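Local coordinates for twin-arginine translocation pathway signal (Rhodoferax ferrireducens, PDB 5IM2), which probably serves as the substrate-binding component of a TRAP transporter, a family 7 extracellular solute-binding protein that holds benzoate in its pocket, at residues Gln99-Ala104 and Lys158-Leu163; Arg125-Glu130 and Val337-Asp342; Glu147-Gln150 and Asp155-Lys158; Leu202-Ala207 and Ala332-Val337; Leu231-Val236 and Ala305-Ala310. All coordinates share one frame; numbering follows the deposited sequence.

Contact 1. Residues Gln99-Ala104 and Lys158-Leu163; sequences QLYDQA and KDTQVL
Tyr101 reaches from helix 100-106 to the residues just before strand 161-167, so its phenol OH joins a helix to the approach to an edge strand of the five-stranded mixed sheet in this α/β solute-binding protein. The reach follows from its first torsion: CG lies trans to the backbone N (chi1 -172°), which carries the ring outward from the helix. Asp159 comes to the ring's edge, near the ring plane, and Tyr101 OH donates to Asp159 OD1 at 2.7 Å. The donor meets that oxygen from above the carboxylate, 40° out of its plane. Ring and carboxylate planes are turned 46° against each other. The Thr160 side chain points against that of Tyr101: its OG1 lies 2.9 Å from Tyr101 OH, with Phe157 O as a second, weak partner, and its methyl CG2 comes to 3.5 Å from Tyr101 CZ. The phenol oxygen thus has two polar neighbours in a buried setting, which should hold the end of the phenol in place. Phe123 meets the ring edge-to-face. Asp102, one residue along the helix, pairs with Arg122, whose NH2 also makes a long, weak ion pair with Asp159 OD2; that carboxylate oxygen lies 3.8 Å from Tyr101 CE2.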
# COMPACT_ATOMS: atom_id res chain seq x y z
N GLN A 99 -11.83 4.21 8.08
CA GLN A 99 -12.61 5.44 8.07
C GLN A 99 -11.84 6.67 7.58
O GLN A 99 -12.46 7.73 7.39
CB GLN A 99 -13.18 5.69 9.47
CG GLN A 99 -14.26 4.63 9.88
CD GLN A 99 -14.39 4.42 11.41
OE1 GLN A 99 -13.95 5.25 12.21
NE2 GLN A 99 -15.00 3.30 11.81
N LEU A 100 -10.53 6.56 7.33
CA LEU A 100 -9.72 7.73 6.95
C LEU A 100 -10.27 8.41 5.71
O LEU A 100 -10.47 9.63 5.69
CB LEU A 100 -8.26 7.33 6.74
CG LEU A 100 -7.46 7.19 8.04
CD1 LEU A 100 -6.17 6.44 7.77
CD2 LEU A 100 -7.17 8.52 8.76
N TYR A 101 -10.54 7.63 4.66
CA TYR A 101 -10.98 8.24 3.40
C TYR A 101 -12.22 9.10 3.61
O TYR A 101 -12.26 10.26 3.20
CB TYR A 101 -11.21 7.15 2.34
CG TYR A 101 -11.47 7.72 0.98
CD1 TYR A 101 -10.42 8.04 0.13
CD2 TYR A 101 -12.77 7.99 0.56
CE1 TYR A 101 -10.66 8.59 -1.11
CE2 TYR A 101 -13.02 8.53 -0.68
CZ TYR A 101 -11.96 8.83 -1.51
OH TYR A 101 -12.23 9.38 -2.75
N ASP A 102 -13.24 8.57 4.31
CA ASP A 102 -14.46 9.32 4.56
C ASP A 102 -14.24 10.53 5.45
O ASP A 102 -14.99 11.51 5.36
CB ASP A 102 -15.53 8.40 5.15
CG ASP A 102 -16.15 7.52 4.09
OD1 ASP A 102 -16.35 8.04 2.98
OD2 ASP A 102 -16.38 6.32 4.35
N GLN A 103 -13.23 10.50 6.33
CA GLN A 103 -12.94 11.68 7.13
C GLN A 103 -12.47 12.84 6.26
O GLN A 103 -12.82 14.00 6.52
CB GLN A 103 -11.88 11.39 8.19
CG GLN A 103 -12.36 10.53 9.34
CD GLN A 103 -11.24 10.09 10.28
OE1 GLN A 103 -10.06 10.39 10.06
NE2 GLN A 103 -11.61 9.34 11.32
N ALA A 104 -11.65 12.55 5.24
CA ALA A 104 -11.25 13.60 4.31
C ALA A 104 -12.44 14.02 3.46
O ALA A 104 -12.73 15.21 3.33
CB ALA A 104 -10.10 13.14 3.40
N LYS A 158 -13.76 10.29 -7.23
CA LYS A 158 -14.21 11.62 -7.63
C LYS A 158 -14.77 12.42 -6.47
O LYS A 158 -14.99 13.63 -6.62
CB LYS A 158 -15.25 11.53 -8.74
CG LYS A 158 -16.55 10.84 -8.33
CD LYS A 158 -17.55 10.86 -9.48
CE LYS A 158 -18.93 10.43 -9.02
NZ LYS A 158 -19.38 9.18 -9.68
N ASP A 159 -14.96 11.80 -5.30
CA ASP A 159 -15.49 12.51 -4.15
C ASP A 159 -14.39 13.14 -3.31
O ASP A 159 -14.70 13.81 -2.32
CB ASP A 159 -16.39 11.59 -3.31
CG ASP A 159 -15.78 10.23 -3.01
OD1 ASP A 159 -14.72 9.90 -3.57
OD2 ASP A 159 -16.39 9.48 -2.21
N THR A 160 -13.12 13.01 -3.73
CA THR A 160 -12.02 13.73 -3.11
C THR A 160 -11.14 14.32 -4.20
O THR A 160 -11.32 14.05 -5.40
CB THR A 160 -11.18 12.84 -2.17
OG1 THR A 160 -10.56 11.76 -2.89
CG2 THR A 160 -12.05 12.33 -1.01
N GLN A 161 -10.19 15.13 -3.77
CA GLN A 161 -9.11 15.60 -4.63
C GLN A 161 -7.90 14.69 -4.37
O GLN A 161 -7.26 14.77 -3.32
CB GLN A 161 -8.82 17.07 -4.33
CG GLN A 161 -7.64 17.68 -5.04
CD GLN A 161 -7.77 17.73 -6.54
OE1 GLN A 161 -6.77 17.71 -7.25
NE2 GLN A 161 -8.99 17.81 -7.04
N VAL A 162 -7.61 13.79 -5.31
CA VAL A 162 -6.49 12.88 -5.12
C VAL A 162 -5.19 13.60 -5.45
O VAL A 162 -5.00 14.14 -6.55
CB VAL A 162 -6.65 11.61 -5.95
CG1 VAL A 162 -5.42 10.69 -5.84
CG2 VAL A 162 -7.88 10.85 -5.44
N LEU A 163 -4.31 13.64 -4.46
CA LEU A 163 -3.00 14.24 -4.60
C LEU A 163 -1.94 13.26 -5.08
O LEU A 163 -1.03 13.69 -5.79
CB LEU A 163 -2.57 14.83 -3.25
CG LEU A 163 -3.57 15.74 -2.56
CD1 LEU A 163 -2.98 16.35 -1.27
CD2 LEU A 163 -4.06 16.86 -3.46

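Contact 2. Residues Arg125-Glu130 and Val337-Asp342; sequences RIEVFE and VAWVED
Trp339 of helix 334-345 drives its indole into the 3-10 turn 126-130, and nearly all of the contact is gathered on that ring. With CG trans to the backbone N (chi1 -180°), the indole is carried toward the turn. Val128 covers one face: its CB lies 4.0 Å from the centroid of the six-membered ring, 30° off the normal, a CH-pi contact, while CB and CG2 are 3.6 and 3.7 Å from Trp339 CH2. Two groups sit at the rim near the ring plane, Arg125 O at 3.6 Å from Trp339 CZ2 and Glu127 OE1 at 3.4 Å from Trp339 NE1. Glu127 has firmer partners, OE2 in Arg196 and OE1 in Gln197. Replacing Trp339 by an alanine would probably open a gap beneath Val128 and leave the turn without its main tie to this helix. The packing is close only on this inner side; across the helix, Val337, Ala338 and Glu341 are exposed and take no part. Arg196 also pairs with Asp342, so one arginine probably offsets the like charges of the two carboxylates. Leu353 of helix 350-367, Tyr148 of helix 138-152 and Gln197 of helix 196-205 also pack round the indole.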
# COMPACT_ATOMS: atom_id res chain seq x y z
N ARG A 125 -11.50 -0.77 -8.86
CA ARG A 125 -10.63 -0.78 -10.04
C ARG A 125 -9.14 -0.59 -9.70
O ARG A 125 -8.27 -1.11 -10.42
CB ARG A 125 -11.08 0.30 -11.02
CG ARG A 125 -12.36 -0.03 -11.72
CD ARG A 125 -12.93 1.16 -12.42
NE ARG A 125 -13.61 2.03 -11.48
CZ ARG A 125 -14.37 3.07 -11.82
NH1 ARG A 125 -14.53 3.40 -13.10
NH2 ARG A 125 -14.95 3.78 -10.88
N ILE A 126 -8.82 0.12 -8.61
CA ILE A 126 -7.41 0.31 -8.28
C ILE A 126 -6.77 -0.99 -7.82
O ILE A 126 -5.54 -1.12 -7.80
CB ILE A 126 -7.26 1.41 -7.21
CG1 ILE A 126 -5.80 1.82 -7.12
CG2 ILE A 126 -7.77 0.97 -5.86
CD1 ILE A 126 -5.52 2.89 -6.05
N GLU A 127 -7.60 -1.98 -7.47
CA GLU A 127 -7.13 -3.27 -6.97
C GLU A 127 -6.32 -4.06 -7.99
O GLU A 127 -5.70 -5.06 -7.61
CB GLU A 127 -8.30 -4.16 -6.56
CG GLU A 127 -9.13 -3.77 -5.39
CD GLU A 127 -10.30 -4.76 -5.19
OE1 GLU A 127 -10.74 -5.44 -6.17
OE2 GLU A 127 -10.79 -4.86 -4.05
N VAL A 128 -6.32 -3.67 -9.27
CA VAL A 128 -5.55 -4.38 -10.28
C VAL A 128 -4.08 -4.45 -9.87
O VAL A 128 -3.36 -5.41 -10.21
CB VAL A 128 -5.76 -3.70 -11.65
CG1 VAL A 128 -5.11 -2.32 -11.70
CG2 VAL A 128 -5.30 -4.60 -12.77
N PHE A 129 -3.60 -3.46 -9.14
CA PHE A 129 -2.18 -3.40 -8.77
C PHE A 129 -1.82 -4.30 -7.61
O PHE A 129 -0.63 -4.52 -7.35
CB PHE A 129 -1.80 -1.95 -8.45
CG PHE A 129 -1.78 -1.10 -9.68
CD1 PHE A 129 -0.72 -1.18 -10.57
CD2 PHE A 129 -2.88 -0.32 -10.02
CE1 PHE A 129 -0.75 -0.47 -11.73
CE2 PHE A 129 -2.90 0.41 -11.19
CZ PHE A 129 -1.85 0.33 -12.05
N GLU A 130 -2.84 -4.86 -6.96
CA GLU A 130 -2.71 -5.78 -5.84
C GLU A 130 -2.82 -7.24 -6.27
O GLU A 130 -2.68 -8.13 -5.43
CB GLU A 130 -3.79 -5.48 -4.78
CG GLU A 130 -3.62 -4.07 -4.22
CD GLU A 130 -4.63 -3.68 -3.16
OE1 GLU A 130 -5.61 -4.40 -2.95
OE2 GLU A 130 -4.42 -2.62 -2.54
N VAL A 337 -8.02 -13.67 -13.03
CA VAL A 337 -9.19 -14.08 -13.82
C VAL A 337 -10.48 -13.72 -13.09
O VAL A 337 -11.43 -13.17 -13.68
CB VAL A 337 -9.10 -15.59 -14.11
CG1 VAL A 337 -10.41 -16.13 -14.66
CG2 VAL A 337 -7.95 -15.83 -15.08
N ALA A 338 -10.54 -14.01 -11.80
CA ALA A 338 -11.71 -13.66 -11.01
C ALA A 338 -11.91 -12.15 -10.88
O ALA A 338 -13.06 -11.69 -10.82
CB ALA A 338 -11.59 -14.29 -9.62
N TRP A 339 -10.83 -11.38 -10.81
CA TRP A 339 -10.95 -9.93 -10.73
C TRP A 339 -11.53 -9.36 -12.02
O TRP A 339 -12.39 -8.47 -11.98
CB TRP A 339 -9.57 -9.34 -10.41
CG TRP A 339 -9.58 -7.84 -10.30
CD1 TRP A 339 -9.87 -7.11 -9.19
CD2 TRP A 339 -9.33 -6.88 -11.34
NE1 TRP A 339 -9.83 -5.77 -9.47
CE2 TRP A 339 -9.50 -5.59 -10.78
CE3 TRP A 339 -8.99 -6.99 -12.70
CZ2 TRP A 339 -9.34 -4.41 -11.53
CZ3 TRP A 339 -8.83 -5.83 -13.44
CH2 TRP A 339 -9.02 -4.55 -12.84
N VAL A 340 -11.06 -9.85 -13.17
CA VAL A 340 -11.61 -9.40 -14.45
C VAL A 340 -13.10 -9.67 -14.50
O VAL A 340 -13.90 -8.82 -14.91
CB VAL A 340 -10.85 -10.07 -15.61
CG1 VAL A 340 -11.65 -9.98 -16.94
CG2 VAL A 340 -9.47 -9.43 -15.74
N GLU A 341 -13.50 -10.86 -14.06
CA GLU A 341 -14.92 -11.21 -14.08
C GLU A 341 -15.72 -10.30 -13.13
O GLU A 341 -16.83 -9.86 -13.47
CB GLU A 341 -15.06 -12.68 -13.72
CG GLU A 341 -16.43 -13.27 -13.91
CD GLU A 341 -16.43 -14.79 -13.85
OE1 GLU A 341 -15.37 -15.36 -13.50
OE2 GLU A 341 -17.47 -15.41 -14.15
N ASP A 342 -15.17 -10.01 -11.95
CA ASP A 342 -15.83 -9.10 -11.01
C ASP A 342 -15.97 -7.70 -11.60
O ASP A 342 -17.00 -7.03 -11.38
CB ASP A 342 -15.07 -9.04 -9.69
CG ASP A 342 -15.79 -8.25 -8.65
OD1 ASP A 342 -17.02 -8.44 -8.51
OD2 ASP A 342 -15.15 -7.42 -7.96

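Contact 3. Residues Glu147-Gln150 and Asp155-Lys158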
# COMPACT_ATOMS: atom_id res chain seq x y z
N GLU A 147 -1.29 7.13 -13.41
CA GLU A 147 -1.78 7.28 -14.78
C GLU A 147 -3.01 6.42 -15.04
O GLU A 147 -3.97 6.88 -15.68
CB GLU A 147 -0.67 6.95 -15.78
CG GLU A 147 -1.14 7.14 -17.21
CD GLU A 147 -0.03 7.06 -18.27
OE1 GLU A 147 1.17 6.99 -17.94
OE2 GLU A 147 -0.39 7.07 -19.46
N TYR A 148 -3.02 5.20 -14.52
CA TYR A 148 -4.19 4.33 -14.63
C TYR A 148 -5.45 4.99 -14.05
O TYR A 148 -6.52 5.00 -14.68
CB TYR A 148 -3.90 3.02 -13.90
CG TYR A 148 -5.01 1.99 -13.79
CD1 TYR A 148 -5.88 2.04 -12.71
CD2 TYR A 148 -5.15 0.97 -14.70
CE1 TYR A 148 -6.90 1.09 -12.54
CE2 TYR A 148 -6.17 -0.00 -14.54
CZ TYR A 148 -7.02 0.07 -13.44
OH TYR A 148 -8.02 -0.86 -13.21
N MET A 149 -5.38 5.51 -12.83
CA MET A 149 -6.60 6.05 -12.25
C MET A 149 -7.03 7.30 -12.99
O MET A 149 -8.23 7.52 -13.21
CB MET A 149 -6.40 6.33 -10.76
CG MET A 149 -6.15 5.06 -9.96
SD MET A 149 -7.42 3.74 -10.12
CE MET A 149 -8.87 4.52 -9.42
N GLN A 150 -6.07 8.11 -13.43
CA GLN A 150 -6.37 9.37 -14.08
C GLN A 150 -7.06 9.15 -15.41
O GLN A 150 -7.93 9.93 -15.80
CB GLN A 150 -5.09 10.17 -14.29
CG GLN A 150 -4.70 11.00 -13.12
CD GLN A 150 -5.58 12.21 -12.96
OE1 GLN A 150 -6.50 12.22 -12.14
NE2 GLN A 150 -5.30 13.25 -13.75
N ASP A 155 -13.54 8.36 -12.05
CA ASP A 155 -14.71 8.50 -11.18
C ASP A 155 -14.58 7.72 -9.87
O ASP A 155 -15.39 7.92 -8.97
CB ASP A 155 -15.96 8.04 -11.89
CG ASP A 155 -15.85 6.62 -12.34
OD1 ASP A 155 -15.17 6.38 -13.37
OD2 ASP A 155 -16.43 5.74 -11.67
N GLU A 156 -13.58 6.84 -9.74
CA GLU A 156 -13.49 5.98 -8.56
C GLU A 156 -13.20 6.78 -7.30
O GLU A 156 -13.65 6.40 -6.20
CB GLU A 156 -12.40 4.90 -8.74
CG GLU A 156 -12.13 4.00 -7.53
CD GLU A 156 -11.80 2.56 -7.93
OE1 GLU A 156 -10.64 2.10 -7.70
OE2 GLU A 156 -12.70 1.90 -8.50
N PHE A 157 -12.46 7.88 -7.42
CA PHE A 157 -12.12 8.73 -6.29
C PHE A 157 -12.68 10.14 -6.47
O PHE A 157 -12.13 11.10 -5.93
CB PHE A 157 -10.62 8.82 -6.10
CG PHE A 157 -9.94 7.53 -5.64
CD1 PHE A 157 -10.10 7.06 -4.33
CD2 PHE A 157 -9.11 6.83 -6.49
CE1 PHE A 157 -9.46 5.91 -3.91
CE2 PHE A 157 -8.47 5.66 -6.06
CZ PHE A 157 -8.64 5.21 -4.77
N LYS A 158 -13.76 10.29 -7.23
CA LYS A 158 -14.21 11.62 -7.63
C LYS A 158 -14.77 12.42 -6.47
O LYS A 158 -14.99 13.63 -6.62
CB LYS A 158 -15.25 11.53 -8.74
CG LYS A 158 -16.55 10.84 -8.33
CD LYS A 158 -17.55 10.86 -9.48
CE LYS A 158 -18.93 10.43 -9.02
NZ LYS A 158 -19.38 9.18 -9.68
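Met149 and two residues of the following loop, Glu156 and Phe157, meet through a single methyl group, Met149 CE. The apolar part is its contact with the phenyl ring: CE lies 3.6 Å from Phe157 CE2 and 3.7 Å from Phe157 CD2, at an oblique angle to the ring that is neither face-on nor edge-on, and the two side chains cross at about a right angle. Successive bends of the thioether chain (chi2 -56°, chi3 -64°) curl the methyl over toward the loop. The sulfur lies instead near the plane of the neighbouring Tyr148 ring, at its edge. The same methyl also meets a chain with a polar end. Glu156 runs past it obliquely, CB 3.6 Å from Met149 CE and OE1 3.5 Å from the same methyl, so the contact there is van der Waals packing along the carbon chain and against one oxygen. The polar interactions themselves point to other residues: Glu156 OE1 accepts from the backbone N of Ile126, while Glu156 OE2 and Asp155 OD2 both form salt bridges with Arg125. The glutamate is thereby fixed at its far end, which in turn sets the wall its chain presents to the methionine. Stacking supplies a further contact, since Phe157 lies against the ring of Phe123. Leu165 of strand 161-167 touches both Met149 and Phe157. Together these contacts fold the loop back on the helix it has just left, a helix-loop-strand connection within an α/β fold, where helix 138-152 leads into an edge strand of the mixed sheet.

Contact 4. Residues Leu202-Ala207 and Ala332-Val337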
# COMPACT_ATOMS: atom_id res chain seq x y z
N LEU A 202 -4.09 -15.29 -0.60
CA LEU A 202 -3.68 -16.17 0.49
C LEU A 202 -4.57 -17.41 0.57
O LEU A 202 -4.09 -18.51 0.86
CB LEU A 202 -3.70 -15.41 1.82
CG LEU A 202 -2.67 -14.28 1.99
CD1 LEU A 202 -2.93 -13.42 3.24
CD2 LEU A 202 -1.26 -14.82 2.04
N GLY A 203 -5.86 -17.25 0.31
CA GLY A 203 -6.76 -18.40 0.36
C GLY A 203 -6.46 -19.42 -0.71
O GLY A 203 -6.54 -20.63 -0.47
N TYR A 204 -6.09 -18.95 -1.89
CA TYR A 204 -5.73 -19.88 -2.94
C TYR A 204 -4.39 -20.57 -2.67
O TYR A 204 -4.13 -21.64 -3.22
CB TYR A 204 -5.72 -19.15 -4.28
CG TYR A 204 -7.07 -19.11 -5.00
CD1 TYR A 204 -7.60 -20.27 -5.58
CD2 TYR A 204 -7.80 -17.95 -5.11
CE1 TYR A 204 -8.83 -20.26 -6.25
CE2 TYR A 204 -9.03 -17.92 -5.77
CZ TYR A 204 -9.54 -19.09 -6.34
OH TYR A 204 -10.72 -19.06 -7.02
N LEU A 205 -3.53 -19.98 -1.82
CA LEU A 205 -2.30 -20.64 -1.42
C LEU A 205 -2.51 -21.66 -0.31
O LEU A 205 -1.58 -22.41 0.01
CB LEU A 205 -1.28 -19.57 -1.00
CG LEU A 205 -0.83 -18.60 -2.09
CD1 LEU A 205 0.22 -17.66 -1.51
CD2 LEU A 205 -0.27 -19.34 -3.30
N GLY A 206 -3.69 -21.71 0.28
CA GLY A 206 -4.03 -22.67 1.30
C GLY A 206 -4.10 -22.13 2.71
O GLY A 206 -4.49 -22.87 3.63
N ALA A 207 -3.76 -20.86 2.91
CA ALA A 207 -3.85 -20.23 4.23
C ALA A 207 -5.31 -19.94 4.58
O ALA A 207 -6.19 -19.89 3.71
CB ALA A 207 -3.03 -18.94 4.25
N ALA A 332 -1.86 -19.10 -7.76
CA ALA A 332 -2.53 -17.82 -7.59
C ALA A 332 -3.10 -17.28 -8.88
O ALA A 332 -3.68 -16.19 -8.88
CB ALA A 332 -1.56 -16.81 -7.01
N ALA A 333 -2.96 -18.03 -9.98
CA ALA A 333 -3.24 -17.52 -11.32
C ALA A 333 -4.71 -17.19 -11.50
O ALA A 333 -5.07 -16.36 -12.35
CB ALA A 333 -2.80 -18.56 -12.34
N VAL A 334 -5.58 -17.83 -10.74
CA VAL A 334 -7.00 -17.58 -10.90
C VAL A 334 -7.40 -16.23 -10.33
O VAL A 334 -8.47 -15.72 -10.67
CB VAL A 334 -7.82 -18.72 -10.27
CG1 VAL A 334 -7.45 -18.91 -8.83
CG2 VAL A 334 -9.31 -18.45 -10.42
N VAL A 335 -6.58 -15.62 -9.45
CA VAL A 335 -7.00 -14.40 -8.79
C VAL A 335 -7.29 -13.30 -9.81
O VAL A 335 -8.27 -12.58 -9.69
CB VAL A 335 -5.97 -13.91 -7.75
CG1 VAL A 335 -6.45 -12.63 -7.08
CG2 VAL A 335 -5.76 -14.95 -6.68
N GLU A 336 -6.40 -13.13 -10.81
CA GLU A 336 -6.63 -12.07 -11.79
C GLU A 336 -7.80 -12.39 -12.71
O GLU A 336 -8.49 -11.47 -13.15
CB GLU A 336 -5.36 -11.82 -12.62
CG GLU A 336 -5.07 -12.84 -13.64
CD GLU A 336 -3.85 -12.47 -14.46
OE1 GLU A 336 -3.01 -11.71 -13.94
OE2 GLU A 336 -3.75 -12.91 -15.62
N VAL A 337 -8.02 -13.67 -13.03
CA VAL A 337 -9.19 -14.08 -13.82
C VAL A 337 -10.48 -13.72 -13.09
O VAL A 337 -11.43 -13.17 -13.68
CB VAL A 337 -9.10 -15.59 -14.11
CG1 VAL A 337 -10.41 -16.13 -14.66
CG2 VAL A 337 -7.95 -15.83 -15.08
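Tyr204 and Val334 face each other because of two first torsions: Tyr204 has chi1 -87°, which swings its ring out from the end of helix 196-205, and Val334 has chi1 55°, which wedges CG1 between its backbone N and carbonyl carbon and sends that methyl straight at the ring. The two helix ends belong to the α/β framework of the solute-binding protein, one at the last turn of helix 196-205 and the other at the first turn of helix 334-345. Helix 196-205 ends in a Schellman motif: Gly206, with positive phi, lets the chain turn away, Ala207 N bonds back to Leu202 O, and Gly206 N bonds to Gly203 O. Val334 CG1 sits over the ring face, 3.3 Å from the centroid and 16° off the normal, a CH-pi contact; its nearest ring atom is Tyr204 CE1 at 3.2 Å, so the packing is tight. The second methyl, Val334 CG2, lies 3.7 Å from Tyr204 OH. An alanine at Val334 would probably uncover this ring face and let the tyrosine turn, as both methyls would be gone. Tyr204 is exposed and Val334 partly so, which puts this side of the contact at the surface, while Val335 is buried and also packs on Leu131 and Pro132. The Val335 side chain slides past that of Tyr204 in the opposite direction, and its CG2 approaches the ring obliquely, 4.0 Å from Tyr204 CD2.

Contact 5. Residues Leu231-Val236 and Ala305-Ala310; sequences LPWEVV and AGRQAA. With BEZ (benzoic acid), chain B.
Trp233 and Gly306 bring the two backbones together, their CA atoms only 4.9 Å apart. Residues 233-235 leave strand 228-232 with helical backbone angles, and Val236 N bonds back to Trp233 O, while 305-310 is a regular helical stretch. The same carbonyl meets the helix through a CA-H...O contact, Gly306 CA to Trp233 O at 3.4 Å with 168° at the hydrogen. This closeness depends on glycine, since a CB here would clash with Trp233 O. The indole lies against the helix: Arg307 CA sits over one face, 3.6 Å from the centroid of the six-membered ring and 15° off the normal, a CH-pi contact. The Arg307 chain, CG trans to the backbone N (chi1 -166°), runs on past the ring with CB 3.9 Å from Trp233 CD2, and Ala310 CB reaches Trp233 CZ3 at 3.5 Å obliquely. Trp233 NE1 is hydrogen-bonded to Glu250 OE1, and Arg307 NE makes a salt bridge to the same oxygen, so a shared carboxylate ties the two side chains. The contact lies behind the ligand pocket of this family 7 solute-binding protein, in the part built round the six-stranded mixed sheet. On the pocket side, Pro232 CD stands 3.7 Å from C6 of benzoate and Val235 CB the same distance from C5. Glu234 OE2, which accepts from Gln299 NE2, comes to 3.5 Å from C5. Leu231 CD2 packs beside the carboxylate oxygen O1, and Arg192 and Tyr118 form hydrogen bonds with benzoate.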
# COMPACT_ATOMS: atom_id res chain seq x y z
N LEU A 231 3.43 -8.45 4.91
CA LEU A 231 3.83 -7.04 5.01
C LEU A 231 5.06 -6.85 4.15
O LEU A 231 5.90 -7.75 4.08
CB LEU A 231 4.20 -6.62 6.43
CG LEU A 231 3.16 -6.68 7.52
CD1 LEU A 231 3.79 -6.64 8.91
CD2 LEU A 231 2.22 -5.54 7.29
N PRO A 232 5.28 -5.65 3.60
CA PRO A 232 6.62 -5.33 3.09
C PRO A 232 7.59 -5.13 4.25
O PRO A 232 7.20 -4.89 5.39
CB PRO A 232 6.40 -4.04 2.32
CG PRO A 232 5.32 -3.36 3.11
CD PRO A 232 4.39 -4.47 3.56
N TRP A 233 8.89 -5.17 3.92
CA TRP A 233 9.94 -5.07 4.92
C TRP A 233 9.92 -3.73 5.63
O TRP A 233 10.20 -3.66 6.84
CB TRP A 233 11.32 -5.27 4.28
CG TRP A 233 11.81 -6.68 4.26
CD1 TRP A 233 12.17 -7.40 3.16
CD2 TRP A 233 12.00 -7.56 5.38
NE1 TRP A 233 12.56 -8.67 3.52
CE2 TRP A 233 12.47 -8.79 4.88
CE3 TRP A 233 11.81 -7.42 6.75
CZ2 TRP A 233 12.77 -9.87 5.70
CZ3 TRP A 233 12.10 -8.49 7.57
CH2 TRP A 233 12.58 -9.70 7.04
N GLU A 234 9.58 -2.65 4.92
CA GLU A 234 9.86 -1.32 5.44
C GLU A 234 9.04 -1.02 6.70
O GLU A 234 9.52 -0.29 7.59
CB GLU A 234 9.61 -0.26 4.35
CG GLU A 234 8.19 -0.14 3.88
CD GLU A 234 7.31 0.79 4.72
OE1 GLU A 234 7.84 1.66 5.49
OE2 GLU A 234 6.07 0.63 4.60
N VAL A 235 7.83 -1.59 6.81
CA VAL A 235 6.92 -1.25 7.90
C VAL A 235 7.14 -2.11 9.11
O VAL A 235 6.65 -1.77 10.20
CB VAL A 235 5.46 -1.35 7.41
CG1 VAL A 235 5.02 -2.79 7.23
CG2 VAL A 235 4.53 -0.58 8.36
N VAL A 236 7.91 -3.19 8.98
CA VAL A 236 7.95 -4.22 10.02
C VAL A 236 8.41 -3.64 11.35
O VAL A 236 7.77 -3.92 12.38
CB VAL A 236 8.83 -5.38 9.54
CG1 VAL A 236 9.41 -6.23 10.69
CG2 VAL A 236 8.08 -6.22 8.56
N ALA A 305 16.20 -1.37 5.71
CA ALA A 305 16.28 -1.19 7.16
C ALA A 305 15.39 -2.20 7.89
O ALA A 305 15.74 -2.66 8.98
CB ALA A 305 15.86 0.23 7.54
N GLY A 306 14.24 -2.53 7.33
CA GLY A 306 13.40 -3.53 7.97
C GLY A 306 14.04 -4.92 7.99
O GLY A 306 14.05 -5.60 9.02
N ARG A 307 14.55 -5.36 6.85
CA ARG A 307 15.28 -6.62 6.79
C ARG A 307 16.40 -6.64 7.83
O ARG A 307 16.55 -7.61 8.58
CB ARG A 307 15.83 -6.83 5.38
CG ARG A 307 16.33 -8.21 5.05
CD ARG A 307 16.65 -8.36 3.55
NE ARG A 307 17.02 -9.74 3.23
CZ ARG A 307 18.16 -10.33 3.61
NH1 ARG A 307 19.06 -9.67 4.33
NH2 ARG A 307 18.39 -11.59 3.27
N GLN A 308 17.16 -5.55 7.92
CA GLN A 308 18.29 -5.53 8.85
C GLN A 308 17.82 -5.62 10.30
O GLN A 308 18.49 -6.24 11.14
CB GLN A 308 19.12 -4.26 8.63
CG GLN A 308 20.37 -4.52 7.81
CD GLN A 308 21.29 -5.55 8.44
OE1 GLN A 308 21.57 -5.49 9.64
NE2 GLN A 308 21.75 -6.50 7.64
N ALA A 309 16.71 -4.97 10.63
CA ALA A 309 16.15 -5.11 11.97
C ALA A 309 15.81 -6.57 12.28
O ALA A 309 16.11 -7.07 13.37
CB ALA A 309 14.92 -4.23 12.12
N ALA A 310 15.19 -7.27 11.33
CA ALA A 310 14.96 -8.70 11.51
C ALA A 310 16.27 -9.44 11.72
O ALA A 310 16.39 -10.28 12.62
CB ALA A 310 14.24 -9.27 10.28
C BEZ B . -0.27 -2.85 5.40
O1 BEZ B . 0.04 -3.99 4.96
O2 BEZ B . -1.40 -2.67 5.92
C1 BEZ B . 0.71 -1.72 5.32
C2 BEZ B . 0.36 -0.46 5.78
C3 BEZ B . 1.31 0.57 5.73
C4 BEZ B . 2.56 0.32 5.20
C5 BEZ B . 2.90 -0.93 4.72
C6 BEZ B . 1.96 -1.96 4.78

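In the fold
Contacts 1, 2, 3 and 5 are buried, whereas contact 4 lies partly at the surface. Contacts 1 and 3 meet on the chain between helix 138-152 and strand 161-167, sharing Lys158, and touch through Phe157; contact 1 is polar, built on a tyrosine hydroxyl, and contact 3 turns on one methyl. Contact 2 adjoins contact 3 through Arg125 and Tyr148. Contacts 2 and 4 use the same helix 334-345 and share Val337, each placing an apolar group over an aromatic face. Contact 5 lies on the opposite side of the chain's centre from contacts 1, 2 and 3, and it alone borders the benzoate.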